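Long-range contacts in lipoate-protein ligase 1 (Plasmodium falciparum, PDB 5T8U), which belongs to the lipoyl protein ligase A/B family and holds lipoic acid in a pocket of its catalytic domain: residues 61-66 against 98-103; 91-96 against 268-273. All coordinates share one frame; numbering follows the deposited sequence.

Interaction 1. Residues 61-66 against 98-103; sequences NNRSII and AVYHDL. With LPA (lipoic acid), chain C.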
ATOM      1  N   ASN A  61      -8.608   1.779 -11.005  1.00 65.37           N
ATOM      2  CA  ASN A  61      -7.693   2.597 -11.785  1.00 65.78           C
ATOM      3  C   ASN A  61      -7.516   1.994 -13.171  1.00 69.07           C
ATOM      4  O   ASN A  61      -7.572   0.774 -13.348  1.00 66.43           O
ATOM      5  CB  ASN A  61      -6.324   2.721 -11.105  1.00 66.29           C
ATOM      6  CG  ASN A  61      -6.435   2.958  -9.615  1.00 67.05           C
ATOM      7  OD1 ASN A  61      -6.633   4.085  -9.164  1.00 68.17           O
ATOM      8  ND2 ASN A  61      -6.304   1.890  -8.840  1.00 67.64           N
ATOM      9  N   ASN A  62      -7.298   2.865 -14.149  1.00 81.20           N
ATOM     10  CA  ASN A  62      -7.048   2.432 -15.516  1.00 86.22           C
ATOM     11  C   ASN A  62      -5.621   1.890 -15.613  1.00 86.78           C
ATOM     12  O   ASN A  62      -4.927   1.698 -14.610  1.00 87.67           O
ATOM     13  CB  ASN A  62      -7.306   3.584 -16.485  1.00 87.51           C
ATOM     14  CG  ASN A  62      -8.379   3.256 -17.508  1.00 89.00           C
ATOM     15  OD1 ASN A  62      -8.464   2.128 -17.993  1.00 89.88           O
ATOM     16  ND2 ASN A  62      -9.206   4.242 -17.836  1.00 90.18           N
ATOM     17  N   ARG A  63      -5.169   1.641 -16.840  1.00 86.27           N
ATOM     18  CA  ARG A  63      -3.877   1.001 -17.065  1.00 86.29           C
ATOM     19  C   ARG A  63      -2.763   1.789 -16.387  1.00 83.90           C
ATOM     20  O   ARG A  63      -2.483   2.931 -16.761  1.00 86.99           O
ATOM     21  CB  ARG A  63      -3.624   0.879 -18.568  1.00 90.48           C
ATOM     22  CG  ARG A  63      -4.714   0.089 -19.289  1.00 93.25           C
ATOM     23  CD  ARG A  63      -4.477  -0.038 -20.786  1.00 97.51           C
ATOM     24  NE  ARG A  63      -4.784   1.199 -21.504  1.00100.07           N
ATOM     25  CZ  ARG A  63      -3.901   1.950 -22.160  1.00102.44           C
ATOM     26  NH1 ARG A  63      -2.620   1.612 -22.221  1.00102.37           N
ATOM     27  NH2 ARG A  63      -4.310   3.053 -22.772  1.00104.30           N
ATOM     28  N   SER A  64      -2.125   1.177 -15.387  1.00 79.39           N
ATOM     29  CA  SER A  64      -1.147   1.888 -14.575  1.00 76.87           C
ATOM     30  C   SER A  64      -0.088   0.925 -14.057  1.00 77.57           C
ATOM     31  O   SER A  64      -0.301  -0.287 -13.976  1.00 76.24           O
ATOM     32  CB  SER A  64      -1.818   2.598 -13.393  1.00 72.84           C
ATOM     33  OG  SER A  64      -2.959   3.325 -13.813  1.00 73.96           O
ATOM     34  N   ILE A  65       1.064   1.495 -13.707  1.00 80.06           N
ATOM     35  CA  ILE A  65       2.129   0.802 -12.987  1.00 79.93           C
ATOM     36  C   ILE A  65       2.374   1.581 -11.703  1.00 78.02           C
ATOM     37  O   ILE A  65       2.718   2.770 -11.750  1.00 80.38           O
ATOM     38  CB  ILE A  65       3.424   0.702 -13.809  1.00 81.25           C
ATOM     39  CG1 ILE A  65       3.171   0.034 -15.163  1.00 83.53           C
ATOM     40  CG2 ILE A  65       4.500  -0.061 -13.028  1.00 80.96           C
ATOM     41  CD1 ILE A  65       2.733  -1.412 -15.073  1.00 83.61           C
ATOM     42  N   ILE A  66       2.193   0.922 -10.562  1.00 70.82           N
ATOM     43  CA  ILE A  66       2.432   1.527  -9.259  1.00 68.75           C
ATOM     44  C   ILE A  66       3.626   0.813  -8.642  1.00 74.10           C
ATOM     45  O   ILE A  66       3.618  -0.415  -8.490  1.00 72.29           O
ATOM     46  CB  ILE A  66       1.194   1.450  -8.355  1.00 68.38           C
ATOM     47  CG1 ILE A  66      -0.022   2.054  -9.066  1.00 68.89           C
ATOM     48  CG2 ILE A  66       1.439   2.210  -7.059  1.00 66.96           C
ATOM     49  CD1 ILE A  66      -0.793   1.085  -9.949  1.00 69.76           C
ATOM     50  N   ALA A  98       6.387  -3.648  -7.565  0.87 59.92           N
ATOM     51  CA  ALA A  98       5.686  -2.974  -8.649  0.87 63.32           C
ATOM     52  C   ALA A  98       4.517  -3.826  -9.125  0.87 64.50           C
ATOM     53  O   ALA A  98       4.672  -5.023  -9.386  0.87 63.29           O
ATOM     54  CB  ALA A  98       6.643  -2.691  -9.807  0.87 65.48           C
ATOM     55  N   VAL A  99       3.343  -3.204  -9.235  1.00 68.12           N
ATOM     56  CA  VAL A  99       2.132  -3.890  -9.663  1.00 69.39           C
ATOM     57  C   VAL A  99       1.491  -3.108 -10.801  1.00 71.35           C
ATOM     58  O   VAL A  99       1.757  -1.922 -11.007  1.00 72.86           O
ATOM     59  CB  VAL A  99       1.126  -4.075  -8.507  1.00 66.83           C
ATOM     60  CG1 VAL A  99       1.715  -4.981  -7.431  1.00 67.94           C
ATOM     61  CG2 VAL A  99       0.729  -2.729  -7.922  1.00 64.66           C
ATOM     62  N   TYR A 100       0.627  -3.800 -11.538  1.00 69.26           N
ATOM     63  CA  TYR A 100      -0.092  -3.241 -12.670  1.00 69.22           C
ATOM     64  C   TYR A 100      -1.577  -3.173 -12.346  1.00 66.54           C
ATOM     65  O   TYR A 100      -2.115  -4.058 -11.674  1.00 62.45           O
ATOM     66  CB  TYR A 100       0.138  -4.095 -13.919  1.00 71.67           C
ATOM     67  CG  TYR A 100      -0.669  -3.697 -15.133  1.00 75.52           C
ATOM     68  CD1 TYR A 100      -0.261  -2.657 -15.958  1.00 78.12           C
ATOM     69  CD2 TYR A 100      -1.828  -4.381 -15.469  1.00 77.10           C
ATOM     70  CE1 TYR A 100      -0.992  -2.302 -17.074  1.00 79.70           C
ATOM     71  CE2 TYR A 100      -2.566  -4.033 -16.584  1.00 79.35           C
ATOM     72  CZ  TYR A 100      -2.143  -2.994 -17.383  1.00 80.85           C
ATOM     73  OH  TYR A 100      -2.870  -2.640 -18.495  1.00 83.83           O
ATOM     74  N   HIS A 101      -2.234  -2.121 -12.827  1.00 68.94           N
ATOM     75  CA  HIS A 101      -3.649  -1.898 -12.574  1.00 68.74           C
ATOM     76  C   HIS A 101      -4.378  -1.666 -13.885  1.00 72.54           C
ATOM     77  O   HIS A 101      -3.817  -1.125 -14.840  1.00 76.07           O
ATOM     78  CB  HIS A 101      -3.883  -0.687 -11.660  1.00 65.30           C
ATOM     79  CG  HIS A 101      -3.693  -0.972 -10.203  1.00 61.39           C
ATOM     80  ND1 HIS A 101      -3.286  -2.198  -9.725  1.00 62.36           N
ATOM     81  CD2 HIS A 101      -3.858  -0.180  -9.117  1.00 60.46           C
ATOM     82  CE1 HIS A 101      -3.208  -2.151  -8.407  1.00 62.12           C
ATOM     83  NE2 HIS A 101      -3.550  -0.937  -8.013  1.00 60.70           N
ATOM     84  N   ASP A 102      -5.637  -2.090 -13.920  1.00 70.80           N
ATOM     85  CA  ASP A 102      -6.566  -1.697 -14.970  1.00 72.13           C
ATOM     86  C   ASP A 102      -7.977  -1.898 -14.431  1.00 72.02           C
ATOM     87  O   ASP A 102      -8.170  -2.293 -13.278  1.00 72.22           O
ATOM     88  CB  ASP A 102      -6.322  -2.483 -16.265  1.00 74.05           C
ATOM     89  CG  ASP A 102      -6.640  -3.961 -16.131  1.00 75.54           C
ATOM     90  OD1 ASP A 102      -7.172  -4.377 -15.081  1.00 75.13           O
ATOM     91  OD2 ASP A 102      -6.353  -4.715 -17.084  1.00 78.38           O
ATOM     92  N   LEU A 103      -8.969  -1.632 -15.278  1.00 71.85           N
ATOM     93  CA  LEU A 103     -10.356  -1.735 -14.844  1.00 69.84           C
ATOM     94  C   LEU A 103     -10.771  -3.165 -14.519  1.00 68.01           C
ATOM     95  O   LEU A 103     -11.869  -3.363 -13.987  1.00 66.88           O
ATOM     96  CB  LEU A 103     -11.277  -1.149 -15.914  1.00 70.05           C
ATOM     97  CG  LEU A 103     -11.077   0.345 -16.181  1.00 69.21           C
ATOM     98  CD1 LEU A 103     -11.918   0.800 -17.363  1.00 70.24           C
ATOM     99  CD2 LEU A 103     -11.408   1.174 -14.947  1.00 67.45           C
TER
HETATM  100  C1  LPA C 401       2.544  -6.671  -3.243  0.79 75.42           C
HETATM  101  O1  LPA C 401       2.188  -7.687  -3.896  0.79 75.28           O
HETATM  102  C2  LPA C 401       1.491  -5.712  -2.694  0.79 76.30           C
HETATM  103  O2  LPA C 401       3.767  -6.449  -3.040  0.79 74.97           O
HETATM  104  C3  LPA C 401       0.824  -4.984  -3.857  0.79 76.78           C
HETATM  105  C4  LPA C 401       0.041  -3.778  -3.340  0.79 77.13           C
HETATM  106  C5  LPA C 401      -0.355  -2.904  -4.529  0.79 78.68           C
HETATM  107  C6  LPA C 401      -0.971  -1.720  -4.095  0.79 79.85           C
HETATM  108  S6  LPA C 401      -0.867  -0.650  -5.198  0.79 81.08           S
HETATM  109  C7  LPA C 401      -2.901  -2.019  -3.787  0.79 79.36           C
HETATM  110  C8  LPA C 401      -3.698  -0.730  -4.282  0.79 79.70           C
HETATM  111  S8  LPA C 401      -2.464   0.408  -5.015  0.79 80.81           S
HETATM  112  O   HOH W   1      -8.538  -1.105 -18.692  1.00 49.08           O

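Interaction 2. Residues 91-96 against 268-273; sequences RRFTGG and WDWCYG. With LPA (lipoic acid), chain C.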
ATOM      1  N   ARG A  91       4.073   6.233  -7.872  0.98 67.11           N
ATOM      2  CA  ARG A  91       4.789   5.701  -6.720  0.98 68.36           C
ATOM      3  C   ARG A  91       3.924   5.923  -5.490  0.98 66.47           C
ATOM      4  O   ARG A  91       3.601   7.068  -5.155  0.98 67.52           O
ATOM      5  CB  ARG A  91       6.156   6.376  -6.552  0.98 71.91           C
ATOM      6  CG  ARG A  91       6.910   5.975  -5.285  0.98 73.10           C
ATOM      7  CD  ARG A  91       8.181   6.795  -5.118  0.98 76.16           C
ATOM      8  NE  ARG A  91       9.128   6.572  -6.211  0.98 78.68           N
ATOM      9  CZ  ARG A  91      10.121   5.687  -6.189  0.98 80.47           C
ATOM     10  NH1 ARG A  91      10.324   4.917  -5.128  0.98 80.76           N
ATOM     11  NH2 ARG A  91      10.919   5.569  -7.240  0.98 82.08           N
ATOM     12  N   ARG A  92       3.550   4.836  -4.824  1.00 63.08           N
ATOM     13  CA  ARG A  92       2.694   4.922  -3.654  1.00 61.51           C
ATOM     14  C   ARG A  92       3.528   5.191  -2.403  1.00 61.40           C
ATOM     15  O   ARG A  92       4.762   5.203  -2.430  1.00 63.26           O
ATOM     16  CB  ARG A  92       1.877   3.640  -3.494  1.00 60.94           C
ATOM     17  CG  ARG A  92       2.711   2.371  -3.436  1.00 62.51           C
ATOM     18  CD  ARG A  92       1.848   1.136  -3.254  1.00 61.57           C
ATOM     19  NE  ARG A  92       2.662  -0.068  -3.102  1.00 61.99           N
ATOM     20  CZ  ARG A  92       3.101  -0.820  -4.108  1.00 62.51           C
ATOM     21  NH1 ARG A  92       3.839  -1.892  -3.857  1.00 64.40           N
ATOM     22  NH2 ARG A  92       2.807  -0.509  -5.363  1.00 61.25           N
ATOM     23  N   PHE A  93       2.832   5.415  -1.290  1.00 62.25           N
ATOM     24  CA  PHE A  93       3.474   5.723  -0.020  1.00 64.25           C
ATOM     25  C   PHE A  93       3.769   4.487   0.817  1.00 64.05           C
ATOM     26  O   PHE A  93       4.467   4.598   1.831  1.00 66.96           O
ATOM     27  CB  PHE A  93       2.596   6.684   0.790  1.00 64.22           C
ATOM     28  CG  PHE A  93       2.378   8.014   0.123  1.00 67.19           C
ATOM     29  CD1 PHE A  93       3.448   8.742  -0.370  1.00 68.40           C
ATOM     30  CD2 PHE A  93       1.099   8.533  -0.018  1.00 68.67           C
ATOM     31  CE1 PHE A  93       3.250   9.964  -0.985  1.00 70.17           C
ATOM     32  CE2 PHE A  93       0.895   9.754  -0.635  1.00 68.45           C
ATOM     33  CZ  PHE A  93       1.971  10.470  -1.118  1.00 70.45           C
ATOM     34  N   THR A  94       3.267   3.322   0.423  1.00 58.54           N
ATOM     35  CA  THR A  94       3.502   2.085   1.146  1.00 58.31           C
ATOM     36  C   THR A  94       4.649   1.313   0.497  1.00 58.31           C
ATOM     37  O   THR A  94       5.197   1.706  -0.535  1.00 60.65           O
ATOM     38  CB  THR A  94       2.231   1.231   1.182  1.00 55.47           C
ATOM     39  OG1 THR A  94       1.859   0.869  -0.153  1.00 54.25           O
ATOM     40  CG2 THR A  94       1.089   1.989   1.836  1.00 54.37           C
ATOM     41  N   GLY A  95       5.013   0.190   1.118  1.00 54.18           N
ATOM     42  CA  GLY A  95       6.017  -0.693   0.569  1.00 54.91           C
ATOM     43  C   GLY A  95       5.420  -1.711  -0.385  1.00 56.93           C
ATOM     44  O   GLY A  95       4.232  -1.695  -0.706  1.00 53.71           O
ATOM     45  N   GLY A  96       6.276  -2.612  -0.846  1.00 67.73           N
ATOM     46  CA  GLY A  96       5.882  -3.685  -1.735  1.00 70.60           C
ATOM     47  C   GLY A  96       6.559  -3.568  -3.084  1.00 69.00           C
ATOM     48  O   GLY A  96       7.436  -2.728  -3.305  1.00 72.46           O
ATOM     49  N   TRP A 268       7.501  14.307 -11.659  0.88107.44           N
ATOM     50  CA  TRP A 268       8.450  13.362 -12.234  0.88109.24           C
ATOM     51  C   TRP A 268       9.528  12.968 -11.230  0.88109.62           C
ATOM     52  O   TRP A 268       9.924  11.799 -11.168  0.88108.59           O
ATOM     53  CB  TRP A 268       9.084  13.966 -13.489  0.88113.75           C
ATOM     54  CG  TRP A 268       9.983  13.020 -14.216  0.88115.55           C
ATOM     55  CD1 TRP A 268       9.650  12.211 -15.262  0.88115.42           C
ATOM     56  CD2 TRP A 268      11.371  12.782 -13.950  0.88117.75           C
ATOM     57  NE1 TRP A 268      10.742  11.482 -15.663  0.88117.13           N
ATOM     58  CE2 TRP A 268      11.811  11.815 -14.873  0.88118.40           C
ATOM     59  CE3 TRP A 268      12.282  13.291 -13.021  0.88119.53           C
ATOM     60  CZ2 TRP A 268      13.123  11.349 -14.894  0.88120.61           C
ATOM     61  CZ3 TRP A 268      13.584  12.828 -13.044  0.88121.33           C
ATOM     62  CH2 TRP A 268      13.992  11.866 -13.975  0.88121.89           C
ATOM     63  N   ASP A 269      10.014  13.926 -10.435  0.98110.74           N
ATOM     64  CA  ASP A 269      11.066  13.632  -9.469  0.98110.01           C
ATOM     65  C   ASP A 269      10.614  12.645  -8.401  0.98102.83           C
ATOM     66  O   ASP A 269      11.456  11.956  -7.816  0.98103.98           O
ATOM     67  CB  ASP A 269      11.552  14.922  -8.804  0.98113.36           C
ATOM     68  CG  ASP A 269      12.529  15.696  -9.671  0.98118.50           C
ATOM     69  OD1 ASP A 269      12.665  15.363 -10.865  0.98119.87           O
ATOM     70  OD2 ASP A 269      13.167  16.637  -9.153  0.98121.29           O
ATOM     71  N   TRP A 270       9.311  12.562  -8.128  0.89 91.60           N
ATOM     72  CA  TRP A 270       8.822  11.640  -7.108  0.89 84.74           C
ATOM     73  C   TRP A 270       8.693  10.223  -7.655  0.89 84.85           C
ATOM     74  O   TRP A 270       9.214   9.272  -7.063  0.89 82.01           O
ATOM     75  CB  TRP A 270       7.481  12.127  -6.559  0.89 80.84           C
ATOM     76  CG  TRP A 270       6.747  11.087  -5.766  0.89 74.47           C
ATOM     77  CD1 TRP A 270       5.650  10.378  -6.163  0.89 69.81           C
ATOM     78  CD2 TRP A 270       7.060  10.633  -4.442  0.89 71.75           C
ATOM     79  NE1 TRP A 270       5.260   9.514  -5.169  0.89 66.75           N
ATOM     80  CE2 TRP A 270       6.109   9.651  -4.102  0.89 67.73           C
ATOM     81  CE3 TRP A 270       8.051  10.963  -3.512  0.89 71.75           C
ATOM     82  CZ2 TRP A 270       6.119   8.995  -2.871  0.89 66.35           C
ATOM     83  CZ3 TRP A 270       8.060  10.311  -2.291  0.89 69.81           C
ATOM     84  CH2 TRP A 270       7.100   9.339  -1.982  0.89 67.31           C
ATOM     85  N   CYS A 271       7.995  10.063  -8.779  1.00 90.78           N
ATOM     86  CA  CYS A 271       7.823   8.737  -9.364  1.00 92.72           C
ATOM     87  C   CYS A 271       9.165   8.149  -9.779  1.00 97.55           C
ATOM     88  O   CYS A 271       9.554   7.065  -9.327  1.00 93.13           O
ATOM     89  CB  CYS A 271       6.875   8.813 -10.562  1.00 92.92           C
ATOM     90  SG  CYS A 271       5.205   9.360 -10.146  1.00 90.21           S
ATOM     91  N   TYR A 272       9.892   8.859 -10.642  1.00111.41           N
ATOM     92  CA  TYR A 272      11.190   8.387 -11.104  1.00118.12           C
ATOM     93  C   TYR A 272      12.268   8.511 -10.036  1.00118.75           C
ATOM     94  O   TYR A 272      13.358   7.958 -10.213  1.00121.20           O
ATOM     95  CB  TYR A 272      11.599   9.156 -12.362  1.00123.02           C
ATOM     96  CG  TYR A 272      10.691   8.900 -13.545  1.00124.89           C
ATOM     97  CD1 TYR A 272      11.131   8.166 -14.638  1.00126.90           C
ATOM     98  CD2 TYR A 272       9.387   9.384 -13.563  1.00124.03           C
ATOM     99  CE1 TYR A 272      10.303   7.927 -15.719  1.00127.65           C
ATOM    100  CE2 TYR A 272       8.552   9.148 -14.638  1.00124.17           C
ATOM    101  CZ  TYR A 272       9.014   8.420 -15.713  1.00126.15           C
ATOM    102  OH  TYR A 272       8.185   8.185 -16.785  1.00126.30           O
ATOM    103  N   GLY A 273      11.991   9.217  -8.940  1.00114.84           N
ATOM    104  CA  GLY A 273      12.928   9.289  -7.838  1.00115.50           C
ATOM    105  C   GLY A 273      14.135  10.160  -8.143  1.00121.11           C
ATOM    106  O   GLY A 273      14.064  11.149  -8.880  1.00123.17           O
TER
HETATM  107  C1  LPA C 401       2.544  -6.671  -3.243  0.79 75.42           C
HETATM  108  O1  LPA C 401       2.188  -7.687  -3.896  0.79 75.28           O
HETATM  109  C2  LPA C 401       1.491  -5.712  -2.694  0.79 76.30           C
HETATM  110  O2  LPA C 401       3.767  -6.449  -3.040  0.79 74.97           O
HETATM  111  C3  LPA C 401       0.824  -4.984  -3.857  0.79 76.78           C
HETATM  112  C4  LPA C 401       0.041  -3.778  -3.340  0.79 77.13           C
HETATM  113  C5  LPA C 401      -0.355  -2.904  -4.529  0.79 78.68           C
HETATM  114  C6  LPA C 401      -0.971  -1.720  -4.095  0.79 79.85           C
HETATM  115  S6  LPA C 401      -0.867  -0.650  -5.198  0.79 81.08           S
HETATM  116  C7  LPA C 401      -2.901  -2.019  -3.787  0.79 79.36           C
HETATM  117  C8  LPA C 401      -3.698  -0.730  -4.282  0.79 79.70           C
HETATM  118  S8  LPA C 401      -2.464   0.408  -5.015  0.79 80.81           S

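Interaction 1. Residues 61-66 against 98-103
Ser64 O receives the backbone N-H of His101, with 2.9 Å between Ser64 O and His101 N, and also meets Tyr100 CA at 3.2 Å in a CA-H...O contact. Both belong to an antiparallel pairing of strands 64-66 and 99-101 beside the lipoic acid pocket. Ser64-His101 and Ile66-Val99 are hydrogen-bonded pairs flanking the non-hydrogen-bonded pair Ile65-Tyr100. The straightest bond, 167° at the hydrogen, runs from Val99 N to Ile66 O. On the face carrying Ile66 and His101, Ile66 CD1 sits over the imidazole, 3.7 Å from its centroid and displaced toward the rim, a CH-pi contact. The Asn61 amide, its OD1 held by Asn25, lies alongside that ring with the planes only 10° apart. His101 ND1 donates to Tyr100 O at 2.9 Å from above the carbonyl plane, which would restrain the ring's rotation; at the ring's edge NE2 lies 3.5 Å from S8 of lipoic acid. On the other face, with Tyr100 CG anti to the backbone N (chi1 174°), the phenol is carried alongside Arg63, Tyr100 OH 3.4 Å from Arg63 CG; Ile65 CD1 meets the phenol ring at its edge. Back on the face of His101, Val99 CG2 lies 3.6 Å from C5 of lipoic acid.

Interaction 2. Residues 91-96 against 268-273
Arg91 takes hold of Cys271 O side-on with two nitrogens, NH2 at 2.9 Å and NE at 3.2 Å, both arriving from the same face of the carbonyl. The arginine begins the Arg-Arg-Phe-Thr-Gly-Gly segment of the ligase's glycine-rich loop, and the carbonyl belongs to the short helix 268-271. Arg91 NE has a second, weak bond to Trp270 O at 2.8 Å. In return Trp270 donates NE1 to Arg91 O at 3.0 Å, with the oxygen close to the indole plane. Between these bonds Arg91 CD rests over one face of the indole, 3.9 Å from the centroid of its six-membered ring. The chain bends at chi3 toward the helix carbonyls, and the guanidinium plane stands 74° from that of the indole. Phe93 meets the benzo end of Trp270, CE1 to CZ2 at 3.6 Å, the rings inclined at 52°.

Farther out, Gln71 O receives Arg91 NH1, while Leu264 and Leu265 of helix 256-266 pack on Trp270. The Arg92 side chain leaves the helix and lines the lipoic acid pocket: its NE and NH1 grip Gly95 O side-on, and NH1 also reaches Gly97 O. Held in this way, the guanidinium has C5 of lipoic acid over one face, and Arg92 NH2 stands 3.7 Å from the ligand's S6.

In the fold
From the N terminus, strand 64-66 comes first. The chain then passes through helices 73-76 and 79-84 and returns as strand 88-90, parallel to 64-66 and beside it. After the glycine-rich loop, 98-103 closes interaction 1, strand 99-101 coming in on the opposite edge of 64-66 to complete the three-strand sheet. Residues 91-96 of interaction 2 lie within that first loop, but their partner 268-273 comes 172 residues later, beyond most strands of the large mixed sheet, so the two contacts cross. Interaction 1 joins the central strand of the small sheet to one of its edge strands; interaction 2 ties its connecting loop to the helical region preceding strand 280-286. They meet through a weak Arg92 NH2 to Ile66 O bond, and both touch lipoic acid.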